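Local atomic coordinates of filamentous hemagglutinin (Bordetella pertussis, PDB entry 1RWR), a protein that serves as an adhesin, this fragment being its secretion domain, which probably directs export through the two-partner secretion pathway. Residues A104-I109 and T126-V131; F48-T53 and Y95-D100; G223-K228 and G245-P250; A214-G219 and S237-R242; S110-S115 and I147-V152. All blocks are in the same frame, centred on the assembly; numbering follows the deposited sequence.

Contact 1: A104-I109 and T126-V131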
# COMPACT_ATOMS: atom_id res chain seq x y z
N ALA A 104 -6.44 -2.21 5.46
CA ALA A 104 -7.64 -1.76 4.74
C ALA A 104 -8.51 -0.89 5.61
O ALA A 104 -9.01 -1.32 6.67
CB ALA A 104 -8.43 -2.96 4.23
N ASN A 105 -8.74 0.35 5.18
CA ASN A 105 -9.62 1.24 5.90
C ASN A 105 -10.35 2.14 4.87
O ASN A 105 -9.77 3.09 4.35
CB ASN A 105 -8.84 2.05 6.93
CG ASN A 105 -9.77 2.90 7.82
OD1 ASN A 105 -10.94 3.12 7.45
ND2 ASN A 105 -9.26 3.38 8.93
N PRO A 106 -11.60 1.84 4.56
CA PRO A 106 -12.36 2.66 3.60
C PRO A 106 -12.49 4.13 3.97
O PRO A 106 -12.73 4.93 3.09
CB PRO A 106 -13.71 1.96 3.53
CG PRO A 106 -13.37 0.55 3.79
CD PRO A 106 -12.34 0.60 4.91
N ASN A 107 -12.29 4.47 5.22
CA ASN A 107 -12.37 5.87 5.66
C ASN A 107 -11.17 6.70 5.30
O ASN A 107 -11.22 7.93 5.34
CB ASN A 107 -12.59 5.90 7.15
CG ASN A 107 -13.81 5.11 7.55
OD1 ASN A 107 -14.94 5.40 7.08
ND2 ASN A 107 -13.62 4.09 8.36
N GLY A 108 -10.06 6.04 4.95
CA GLY A 108 -8.84 6.72 4.60
C GLY A 108 -7.64 6.24 5.39
O GLY A 108 -7.76 5.70 6.49
N ILE A 109 -6.46 6.45 4.79
CA ILE A 109 -5.20 6.18 5.48
C ILE A 109 -4.22 7.31 5.21
O ILE A 109 -4.05 7.72 4.05
CB ILE A 109 -4.59 4.85 4.99
CG1 ILE A 109 -5.56 3.69 5.12
CG2 ILE A 109 -3.28 4.61 5.70
CD1 ILE A 109 -5.00 2.41 4.52
N THR A 126 -8.00 1.55 0.72
CA THR A 126 -9.31 1.93 1.25
C THR A 126 -10.41 1.02 0.73
O THR A 126 -11.59 1.30 0.94
CB THR A 126 -9.67 3.38 0.92
OG1 THR A 126 -9.74 3.54 -0.52
CG2 THR A 126 -8.59 4.29 1.42
N GLY A 127 -10.04 -0.08 0.10
CA GLY A 127 -11.02 -1.10 -0.29
C GLY A 127 -11.58 -1.91 0.86
O GLY A 127 -10.89 -2.16 1.87
N ARG A 128 -12.85 -2.30 0.73
CA ARG A 128 -13.44 -3.25 1.64
C ARG A 128 -13.05 -4.67 1.22
O ARG A 128 -13.31 -5.07 0.09
CB ARG A 128 -14.96 -3.09 1.63
CG ARG A 128 -15.67 -4.03 2.51
CD ARG A 128 -15.37 -3.80 3.96
NE ARG A 128 -15.96 -2.56 4.51
CZ ARG A 128 -15.49 -1.91 5.55
NH1 ARG A 128 -14.37 -2.33 6.19
NH2 ARG A 128 -16.13 -0.83 5.97
N PRO A 129 -12.43 -5.44 2.11
CA PRO A 129 -11.97 -6.78 1.73
C PRO A 129 -13.09 -7.79 1.66
O PRO A 129 -13.96 -7.76 2.51
CB PRO A 129 -11.03 -7.20 2.84
CG PRO A 129 -11.00 -6.08 3.80
CD PRO A 129 -12.05 -5.10 3.48
N SER A 130 -13.03 -8.64 0.65
CA SER A 130 -13.80 -9.89 0.63
C SER A 130 -12.79 -11.02 0.64
O SER A 130 -11.99 -11.12 -0.28
CB SER A 130 -14.64 -9.94 -0.64
OG SER A 130 -15.77 -9.12 -0.46
N VAL A 131 -12.84 -11.87 1.66
CA VAL A 131 -11.88 -12.95 1.84
C VAL A 131 -12.59 -14.32 1.70
O VAL A 131 -13.55 -14.60 2.41
CB VAL A 131 -11.22 -12.87 3.21
CG1 VAL A 131 -10.28 -14.06 3.43
CG2 VAL A 131 -10.49 -11.54 3.39

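Contact 2: F48-T53 and Y95-D100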
# COMPACT_ATOMS: atom_id res chain seq x y z
N PHE A 48 3.36 -7.40 14.57
CA PHE A 48 2.37 -8.41 14.29
C PHE A 48 2.92 -9.76 14.73
O PHE A 48 3.97 -10.17 14.27
CB PHE A 48 2.03 -8.47 12.80
CG PHE A 48 1.31 -7.27 12.30
CD1 PHE A 48 -0.06 -7.17 12.44
CD2 PHE A 48 2.03 -6.23 11.73
CE1 PHE A 48 -0.72 -6.02 11.95
CE2 PHE A 48 1.39 -5.12 11.28
CZ PHE A 48 0.02 -5.01 11.39
N ASN A 49 2.21 -10.43 15.61
CA ASN A 49 2.75 -11.66 16.21
C ASN A 49 2.37 -12.87 15.39
O ASN A 49 1.30 -13.43 15.56
CB ASN A 49 2.32 -11.81 17.68
CG ASN A 49 3.06 -12.95 18.40
OD1 ASN A 49 3.77 -13.75 17.78
ND2 ASN A 49 2.88 -13.03 19.72
N ASN A 50 3.27 -13.29 14.51
CA ASN A 50 3.07 -14.50 13.70
C ASN A 50 4.00 -15.62 14.19
O ASN A 50 4.54 -16.41 13.38
CB ASN A 50 3.36 -14.18 12.24
CG ASN A 50 2.66 -15.12 11.26
OD1 ASN A 50 1.64 -15.75 11.55
ND2 ASN A 50 3.19 -15.13 10.03
N GLY A 51 4.18 -15.66 15.51
CA GLY A 51 5.13 -16.56 16.15
C GLY A 51 4.46 -17.73 16.84
O GLY A 51 3.47 -17.56 17.52
N LEU A 52 4.98 -18.92 16.61
CA LEU A 52 4.60 -20.12 17.37
C LEU A 52 5.49 -20.38 18.57
O LEU A 52 5.18 -21.26 19.40
CB LEU A 52 4.62 -21.34 16.44
CG LEU A 52 3.67 -21.32 15.25
CD1 LEU A 52 3.83 -22.59 14.43
CD2 LEU A 52 2.21 -21.15 15.64
N THR A 53 6.58 -19.63 18.68
CA THR A 53 7.51 -19.72 19.78
C THR A 53 7.79 -18.36 20.36
O THR A 53 7.67 -17.33 19.68
CB THR A 53 8.82 -20.35 19.33
OG1 THR A 53 9.43 -19.54 18.32
CG2 THR A 53 8.56 -21.70 18.63
N TYR A 95 6.71 -10.49 13.56
CA TYR A 95 7.47 -11.43 14.36
C TYR A 95 7.04 -12.84 13.94
O TYR A 95 5.87 -13.19 13.95
CB TYR A 95 7.30 -11.22 15.86
CG TYR A 95 7.85 -12.37 16.66
CD1 TYR A 95 9.21 -12.55 16.78
CD2 TYR A 95 7.01 -13.30 17.29
CE1 TYR A 95 9.74 -13.67 17.49
CE2 TYR A 95 7.55 -14.40 18.02
CZ TYR A 95 8.90 -14.58 18.09
OH TYR A 95 9.42 -15.66 18.79
N GLY A 96 8.04 -13.67 13.69
CA GLY A 96 7.81 -15.06 13.29
C GLY A 96 7.99 -15.25 11.79
O GLY A 96 8.95 -14.79 11.18
N LYS A 97 7.06 -15.98 11.19
CA LYS A 97 7.12 -16.23 9.76
C LYS A 97 6.77 -14.94 9.02
O LYS A 97 5.78 -14.28 9.35
CB LYS A 97 6.14 -17.34 9.35
CG LYS A 97 6.09 -17.68 7.84
CD LYS A 97 4.87 -18.53 7.52
CE LYS A 97 4.67 -18.82 5.99
NZ LYS A 97 4.06 -17.66 5.26
N GLY A 98 7.56 -14.60 8.02
CA GLY A 98 7.24 -13.47 7.17
C GLY A 98 5.90 -13.66 6.48
O GLY A 98 5.53 -14.75 6.06
N ALA A 99 5.18 -12.57 6.30
CA ALA A 99 3.86 -12.62 5.66
C ALA A 99 3.57 -11.34 4.89
O ALA A 99 4.19 -10.31 5.13
CB ALA A 99 2.80 -12.83 6.72
N ASP A 100 2.65 -11.41 3.94
CA ASP A 100 2.07 -10.22 3.35
C ASP A 100 1.28 -9.43 4.40
O ASP A 100 0.67 -10.01 5.30
CB ASP A 100 1.07 -10.58 2.23
CG ASP A 100 1.73 -11.15 0.97
OD1 ASP A 100 2.97 -11.03 0.78
OD2 ASP A 100 1.05 -11.74 0.12

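Contact 3: G223-K228 and G245-P250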
# COMPACT_ATOMS: atom_id res chain seq x y z
N GLY A 223 6.76 13.94 -3.86
CA GLY A 223 6.31 12.56 -4.05
C GLY A 223 7.16 11.77 -5.03
O GLY A 223 6.62 10.98 -5.80
N ALA A 224 8.48 11.95 -5.00
CA ALA A 224 9.38 11.20 -5.87
C ALA A 224 9.29 9.71 -5.55
O ALA A 224 9.07 9.33 -4.41
CB ALA A 224 10.80 11.67 -5.70
N MET A 225 9.44 8.87 -6.57
CA MET A 225 9.37 7.42 -6.40
C MET A 225 10.55 6.72 -7.05
O MET A 225 10.99 7.11 -8.14
CB MET A 225 8.08 6.88 -6.99
CG MET A 225 6.84 7.53 -6.45
SD MET A 225 5.33 6.81 -7.21
CE MET A 225 5.03 7.75 -8.31
N TYR A 226 11.02 5.67 -6.37
CA TYR A 226 12.10 4.82 -6.86
C TYR A 226 11.70 3.37 -6.60
O TYR A 226 11.57 2.95 -5.46
CB TYR A 226 13.38 5.23 -6.18
CG TYR A 226 14.61 4.39 -6.48
CD1 TYR A 226 15.02 4.18 -7.79
CD2 TYR A 226 15.38 3.84 -5.46
CE1 TYR A 226 16.14 3.40 -8.09
CE2 TYR A 226 16.51 3.05 -5.75
CZ TYR A 226 16.87 2.85 -7.08
OH TYR A 226 17.98 2.13 -7.45
N GLY A 227 11.46 2.62 -7.68
CA GLY A 227 10.97 1.27 -7.57
C GLY A 227 11.43 0.41 -8.73
O GLY A 227 11.79 0.93 -9.80
N LYS A 228 11.46 -0.90 -8.51
CA LYS A 228 11.97 -1.85 -9.50
C LYS A 228 11.16 -1.77 -10.78
O LYS A 228 11.70 -1.69 -11.87
CB LYS A 228 11.99 -3.28 -8.89
CG LYS A 228 12.52 -4.35 -9.82
CD LYS A 228 12.82 -5.62 -9.07
CE LYS A 228 11.57 -6.31 -8.61
NZ LYS A 228 11.95 -7.44 -7.74
N GLY A 245 6.45 14.58 -8.87
CA GLY A 245 7.60 13.90 -8.25
C GLY A 245 8.37 13.05 -9.26
O GLY A 245 7.74 12.36 -10.04
N SER A 246 9.69 13.12 -9.27
CA SER A 246 10.51 12.39 -10.23
C SER A 246 10.29 10.90 -10.06
O SER A 246 10.17 10.45 -8.94
CB SER A 246 11.99 12.68 -9.99
OG SER A 246 12.21 14.02 -10.35
N LEU A 247 10.23 10.16 -11.16
CA LEU A 247 10.07 8.73 -11.14
C LEU A 247 11.37 8.13 -11.64
O LEU A 247 11.87 8.54 -12.71
CB LEU A 247 8.93 8.33 -12.06
CG LEU A 247 7.58 8.94 -11.70
CD1 LEU A 247 6.53 8.41 -12.66
CD2 LEU A 247 7.14 8.59 -10.30
N SER A 248 11.85 7.12 -10.94
CA SER A 248 13.09 6.45 -11.31
C SER A 248 12.92 4.97 -11.15
O SER A 248 12.51 4.53 -10.09
CB SER A 248 14.22 7.00 -10.42
OG SER A 248 15.48 6.46 -10.82
N SER A 249 13.29 4.18 -12.16
CA SER A 249 13.13 2.73 -12.09
C SER A 249 14.16 1.97 -12.93
O SER A 249 14.42 2.36 -14.08
CB SER A 249 11.75 2.32 -12.59
OG SER A 249 11.69 0.92 -12.70
N PRO A 250 14.76 0.91 -12.40
CA PRO A 250 15.64 0.10 -13.25
C PRO A 250 14.94 -0.54 -14.43
O PRO A 250 15.59 -0.78 -15.43
CB PRO A 250 16.18 -0.95 -12.32
CG PRO A 250 15.29 -0.98 -11.22
CD PRO A 250 14.81 0.46 -11.00

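Contact 4: A214-G219 and S237-R242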
# COMPACT_ATOMS: atom_id res chain seq x y z
N ALA A 214 -10.34 16.45 -12.23
CA ALA A 214 -9.63 16.41 -10.96
C ALA A 214 -8.67 15.23 -11.05
O ALA A 214 -8.74 14.44 -12.00
CB ALA A 214 -10.59 16.30 -9.77
N TYR A 215 -7.73 15.16 -10.09
CA TYR A 215 -6.67 14.20 -10.14
C TYR A 215 -6.94 13.05 -9.19
O TYR A 215 -7.02 13.26 -8.00
CB TYR A 215 -5.34 14.88 -9.77
CG TYR A 215 -5.02 15.92 -10.79
CD1 TYR A 215 -4.73 15.55 -12.07
CD2 TYR A 215 -5.08 17.26 -10.48
CE1 TYR A 215 -4.45 16.50 -13.05
CE2 TYR A 215 -4.80 18.22 -11.43
CZ TYR A 215 -4.50 17.82 -12.72
OH TYR A 215 -4.24 18.77 -13.67
N ALA A 216 -7.10 11.84 -9.72
CA ALA A 216 -7.25 10.65 -8.90
C ALA A 216 -5.95 10.25 -8.19
O ALA A 216 -5.98 9.70 -7.08
CB ALA A 216 -7.72 9.51 -9.78
N ILE A 217 -4.83 10.52 -8.84
CA ILE A 217 -3.49 10.40 -8.24
C ILE A 217 -2.90 11.79 -8.40
O ILE A 217 -2.87 12.33 -9.53
CB ILE A 217 -2.61 9.36 -8.95
CG1 ILE A 217 -3.27 7.98 -8.88
CG2 ILE A 217 -1.20 9.37 -8.36
CD1 ILE A 217 -2.60 6.88 -9.65
N ASP A 218 -2.46 12.37 -7.31
CA ASP A 218 -1.83 13.67 -7.34
C ASP A 218 -0.58 13.66 -6.51
O ASP A 218 -0.65 13.60 -5.31
CB ASP A 218 -2.83 14.70 -6.83
CG ASP A 218 -2.44 16.11 -7.14
OD1 ASP A 218 -1.40 16.34 -7.78
OD2 ASP A 218 -3.13 17.07 -6.71
N GLY A 219 0.57 13.65 -7.19
CA GLY A 219 1.87 13.70 -6.55
C GLY A 219 2.52 15.06 -6.76
O GLY A 219 2.55 15.56 -7.86
N SER A 237 -13.33 7.30 -15.29
CA SER A 237 -13.35 8.09 -16.52
C SER A 237 -13.26 9.59 -16.21
O SER A 237 -13.95 10.12 -15.33
CB SER A 237 -14.60 7.79 -17.33
OG SER A 237 -14.66 8.60 -18.50
N GLY A 238 -12.36 10.26 -16.89
CA GLY A 238 -12.27 11.70 -16.77
C GLY A 238 -11.34 12.21 -15.69
O GLY A 238 -11.12 13.42 -15.59
N LEU A 239 -10.79 11.31 -14.87
CA LEU A 239 -9.94 11.76 -13.75
C LEU A 239 -8.48 11.62 -14.15
O LEU A 239 -8.15 10.73 -14.92
CB LEU A 239 -10.22 10.96 -12.48
CG LEU A 239 -11.42 11.46 -11.68
CD1 LEU A 239 -12.70 11.25 -12.45
CD2 LEU A 239 -11.60 10.85 -10.34
N GLY A 240 -7.61 12.49 -13.62
CA GLY A 240 -6.24 12.57 -14.07
C GLY A 240 -5.24 11.89 -13.18
O GLY A 240 -5.51 11.65 -12.00
N VAL A 241 -4.09 11.57 -13.74
CA VAL A 241 -2.92 11.24 -12.97
C VAL A 241 -1.93 12.37 -13.12
O VAL A 241 -1.47 12.64 -14.22
CB VAL A 241 -2.23 9.96 -13.50
CG1 VAL A 241 -0.92 9.71 -12.74
CG2 VAL A 241 -3.16 8.79 -13.39
N ARG A 242 -1.64 13.05 -12.02
CA ARG A 242 -0.63 14.08 -11.97
C ARG A 242 0.44 13.61 -11.02
O ARG A 242 0.19 13.33 -9.85
CB ARG A 242 -1.18 15.40 -11.49
CG ARG A 242 -0.09 16.50 -11.47
CD ARG A 242 -0.63 17.89 -11.34
NE ARG A 242 -1.41 18.08 -10.12
CZ ARG A 242 -2.05 19.19 -9.83
NH1 ARG A 242 -2.01 20.22 -10.67
NH2 ARG A 242 -2.75 19.29 -8.70

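Contact 5: S110-S115 and I147-V152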
# COMPACT_ATOMS: atom_id res chain seq x y z
N SER A 110 -3.57 7.80 6.26
CA SER A 110 -2.46 8.72 6.09
C SER A 110 -1.18 8.02 6.57
O SER A 110 -1.21 7.26 7.56
CB SER A 110 -2.76 10.03 6.82
OG SER A 110 -2.94 9.80 8.17
N VAL A 111 -0.09 8.27 5.85
CA VAL A 111 1.15 7.57 6.03
C VAL A 111 2.29 8.57 6.21
O VAL A 111 2.44 9.45 5.40
CB VAL A 111 1.43 6.70 4.82
CG1 VAL A 111 2.67 5.89 5.01
CG2 VAL A 111 0.26 5.75 4.52
N ASN A 112 3.09 8.41 7.26
CA ASN A 112 4.21 9.33 7.49
C ASN A 112 5.43 8.62 8.06
O ASN A 112 5.47 8.30 9.24
CB ASN A 112 3.79 10.46 8.42
CG ASN A 112 4.82 11.58 8.44
OD1 ASN A 112 5.29 11.98 7.42
ND2 ASN A 112 5.19 12.05 9.63
N GLY A 113 6.42 8.36 7.23
CA GLY A 113 7.64 7.72 7.69
C GLY A 113 7.41 6.25 8.05
O GLY A 113 7.68 5.80 9.18
N LEU A 114 6.92 5.50 7.08
CA LEU A 114 6.54 4.10 7.26
C LEU A 114 7.62 3.18 6.73
O LEU A 114 8.16 3.42 5.66
CB LEU A 114 5.20 3.83 6.56
CG LEU A 114 4.52 2.48 6.86
CD1 LEU A 114 4.09 2.40 8.29
CD2 LEU A 114 3.34 2.21 5.93
N SER A 115 7.91 2.11 7.45
CA SER A 115 8.82 1.07 6.94
C SER A 115 8.28 -0.29 7.39
O SER A 115 7.23 -0.38 8.06
CB SER A 115 10.26 1.29 7.44
OG SER A 115 10.25 1.22 8.82
N ILE A 147 0.25 9.91 1.30
CA ILE A 147 1.61 9.72 1.73
C ILE A 147 2.13 11.12 2.07
O ILE A 147 2.25 11.95 1.19
CB ILE A 147 2.48 9.04 0.62
CG1 ILE A 147 1.90 7.70 0.16
CG2 ILE A 147 3.89 8.87 1.14
CD1 ILE A 147 1.55 6.77 1.25
N GLU A 148 2.35 11.35 3.34
CA GLU A 148 2.88 12.62 3.85
C GLU A 148 4.37 12.72 3.66
O GLU A 148 5.05 11.80 3.21
CB GLU A 148 2.48 12.80 5.33
CG GLU A 148 0.98 12.75 5.55
CD GLU A 148 0.57 12.91 6.99
OE1 GLU A 148 1.45 12.88 7.88
OE2 GLU A 148 -0.67 13.06 7.25
N ARG A 149 4.93 13.86 4.05
CA ARG A 149 6.33 14.17 3.76
C ARG A 149 7.38 13.16 4.25
O ARG A 149 8.44 13.07 3.65
CB ARG A 149 6.66 15.56 4.32
CG ARG A 149 6.56 15.64 5.80
CD ARG A 149 6.42 17.05 6.34
NE ARG A 149 7.68 17.76 6.36
CZ ARG A 149 8.14 18.53 5.37
NH1 ARG A 149 7.45 18.66 4.24
NH2 ARG A 149 9.30 19.16 5.50
N GLY A 150 7.10 12.43 5.33
CA GLY A 150 7.98 11.40 5.88
C GLY A 150 8.17 10.19 4.97
O GLY A 150 9.20 9.48 5.04
N GLY A 151 7.16 9.92 4.14
CA GLY A 151 7.31 9.00 3.04
C GLY A 151 7.21 7.56 3.48
O GLY A 151 6.78 7.24 4.61
N VAL A 152 7.59 6.70 2.55
CA VAL A 152 7.59 5.26 2.75
C VAL A 152 8.93 4.70 2.33
O VAL A 152 9.43 4.94 1.21
CB VAL A 152 6.47 4.55 1.95
CG1 VAL A 152 6.60 3.02 2.10
CG2 VAL A 152 5.10 5.04 2.37
O HOH W 1 -1.59 11.88 9.50

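Contact 1: A104-I109 and T126-V131
Asn105 O takes one hydrogen bond from its own turn and a weaker C-H...O contact from the other segment. Gly108 N donates to it, closing a type I beta turn. Across the contact Thr126 CA lies 3.3 Å from Asn105 O, and Thr126 CG2 rests 3.4 Å from it. The hydroxyl Thr126 OG1 is bonded to Gln142 O instead. A second CA-H...O contact runs the other way, from Pro106 CA to Thr126 O at 3.1 Å. Pro106 CG sits over the centre of one guanidinium face, 3.7 Å from Arg128 CZ. Arg128 starts away from the turn, but bends at chi2 (66°) and chi3 (71°) bring its end back to the proline. Its NH1 is bonded to Glu79 (a salt bridge) and to Val80 O, which should hold the flat group in place. The turn also holds an Asx turn, with Asn107 N donating to Asn105 OD1 at 2.9 Å from above the carbonyl plane. Ala104 CB lies 3.5 Å from Gly127 O, a buried oxygen with no polar partner. The beta-helix turn thus meets the chain entering antiparallel strand 128-132 through C-H...O contacts and proline-on-guanidinium packing, not classical hydrogen bonds.

Contact 2: F48-T53 and Y95-D100
Asn49 and Asn50 pair in parallel with Tyr95 and Gly96, with Asn49 CA 5.1 Å from Tyr95 CA. This is the pairing of successive coils in a parallel beta-helix. Tyr95 N donates to Phe48 O at 2.8 Å, and Asn50 N to Tyr95 O at 2.7 Å. Past the bridges the chains part, and side chains take over. The amide of Asn50 reaches across with ND2, which donates to Lys97 O at 2.8 Å. The bond is fairly straight (158° at the hydrogen), and Lys97 O lies near the amide plane. Asn50 OD1 accepts from Ala73 N, so both ends of this buried amide are held. With CG anti to its N (chi1 168°), Tyr95 lies beside Asn49, amide and ring planes 63° apart. Asn49 OD1 meets the edge of the ring, 3.3 Å from Tyr95 CD2. The same oxygen accepts from Gly51 N in an Asx turn, while Asn49 ND2 is bonded to Asn22. Gly51 CA lies close by the ring, 3.7 Å from Tyr95 CE2. The far end of the ring reaches Thr53, whose side chain it crosses at about a right angle. There its hydroxyl donates from above the carbonyl plane, Tyr95 OH to Thr53 O at 2.6 Å.

Contact 3: G223-K228 and G245-P250
Met225, Ser248 and Pro250 lose the most surface between these two segments, and each marks a different part of the pairing. Met225 bridges Leu247 in parallel, and its backbone is held at both ends. Met225 N donates to Ser246 O at 2.9 Å, and Ser248 N donates to Met225 O at 2.9 Å. The Met225 and Leu247 side chains lie side by side and point the same way, into the core of the beta-helix. Both have CG anti to the carbonyl carbon (chi1 -55° and -59°), so both side chains leave their strands in the same direction, and Leu247 CD2 packs 3.8 Å from Met225 CB. Ser248 faces the other way, beside Tyr226. Its OG lies 3.8 Å from Tyr226 CD1. Its carbonyl Ser248 O receives Gly227 N at 3.2 Å and also sits at the edge of the tyrosine ring, 3.4 Å from Tyr226 CD1. Pro250 ends the pairing. Its CD lies 3.3 Å from Gly227 O, and its CG packs against Lys228 at 3.8 Å from Lys228 CA. The result is a short parallel ladder with an apolar face and a more polar face, joining two successive coils of the beta-helix. Met225 packs inward on Ile184 of strand 183-188 and on Ile230 and Leu232 of strand 229-234. On the far side of the ladder, strand 261-268 continues the sheet by pairing with Leu247.

Contact 4: A214-G219 and S237-R242
Arg242 leaves the strand with CG trans to its backbone N (chi1 -179°) and then bends at chi3 (59°), while the Tyr215 ring lies beside its own N. Together these torsions lay the guanidinium against the ring. The strands belong to neighbouring coils of a parallel beta-helix, and the register slips by one residue between Tyr215 and Ile217, a beta bulge. At the bulge Gly240 O receives two weak bonds, from Ala216 N and from Ile217 N. Regular pairing frames it, with Gly240 N donating to Ala214 O at 2.8 Å and Arg242 N to Ile217 O at 2.9 Å. On the inner face Ile217 packs on Val241, with Ile217 CB 4.2 Å from Val241 CG1. Arg242 covers the tyrosine ring in two places. Its CB makes a CH-pi contact over one face, 3.9 Å from the Tyr215 ring centroid. Further out, Tyr215 CE2 lies over the centre of the guanidinium, 3.3 Å from Arg242 CZ, with the two planes 27° apart. The edge of the guanidinium is taken by Asp218, which lies alongside and points the same way. The salt bridge is side-on and two-pronged, and should steady the arginine over the ring. Arg242 NE meets Asp218 OD1 at 2.9 Å from above the carboxylate plane, and Arg242 NH2 meets Asp218 OD2 at 3.0 Å on its syn side, tilted out of that plane.

Contact 5: S110-S115 and I147-V152
Val111 is packed tightly against Ile147 and Val152, while Ser110 and Glu148 meet loosely on the other side, through water. In the packed part Ile147 CD1 lies 3.6 Å from Val111 CB, while the methyl Val111 CG1 meets Val152 CG2 at 3.7 Å. Glu148 N donates to Val111 O at 2.8 Å, and Leu114 N to Gly151 O at 3.0 Å. Between these bonds the register shifts by two residues, as a type I turn from Glu148 to Gly151 swells the second coil. Asn112 reaches into this turn. With CG opposite the backbone N (chi1 -168°), its OD1 accepts from Gly150 N at 2.8 Å. The outer side is looser. Glu148 extends across Asn112 at about a right angle, and its OE1 comes no nearer than 3.4 Å, to Asn112 CB. A water links two side chains here, 2.8 Å from Ser110 OG and donating to Glu148 OE2 at 2.7 Å. The contact thus stacks two coils of the beta-helix at a corner, where the chain passes from one sheet to the next. Val111 and Leu114 point in to Leu124 of strand 119-125, and strand 86-89 lies along the other edge of segment 110-115.

Contacts 2 to 5 pair successive coils of the right-handed parallel beta-helix; contact 1 packs a turn of it against the chain entering the antiparallel strand 128-132. Contact 2 comes first along the chain, then contacts 1 and 5, whose segments alternate, then contacts 4 and 3, which also alternate. Contacts 3, 4 and 5 reach the same long parallel sheet. Contacts 3 and 4 lie on consecutive parts of the same two coils, with centres about 18 Å apart. Contacts 2 and 5 both reach another sheet, through neighbouring strands 91-96 and 114-117. Contacts 2 and 4 lie farthest apart (centres about 38 Å), on opposite sides of the chain's centre. Contacts 2 to 5 thus repeat coil-to-coil pairing along an elongated domain.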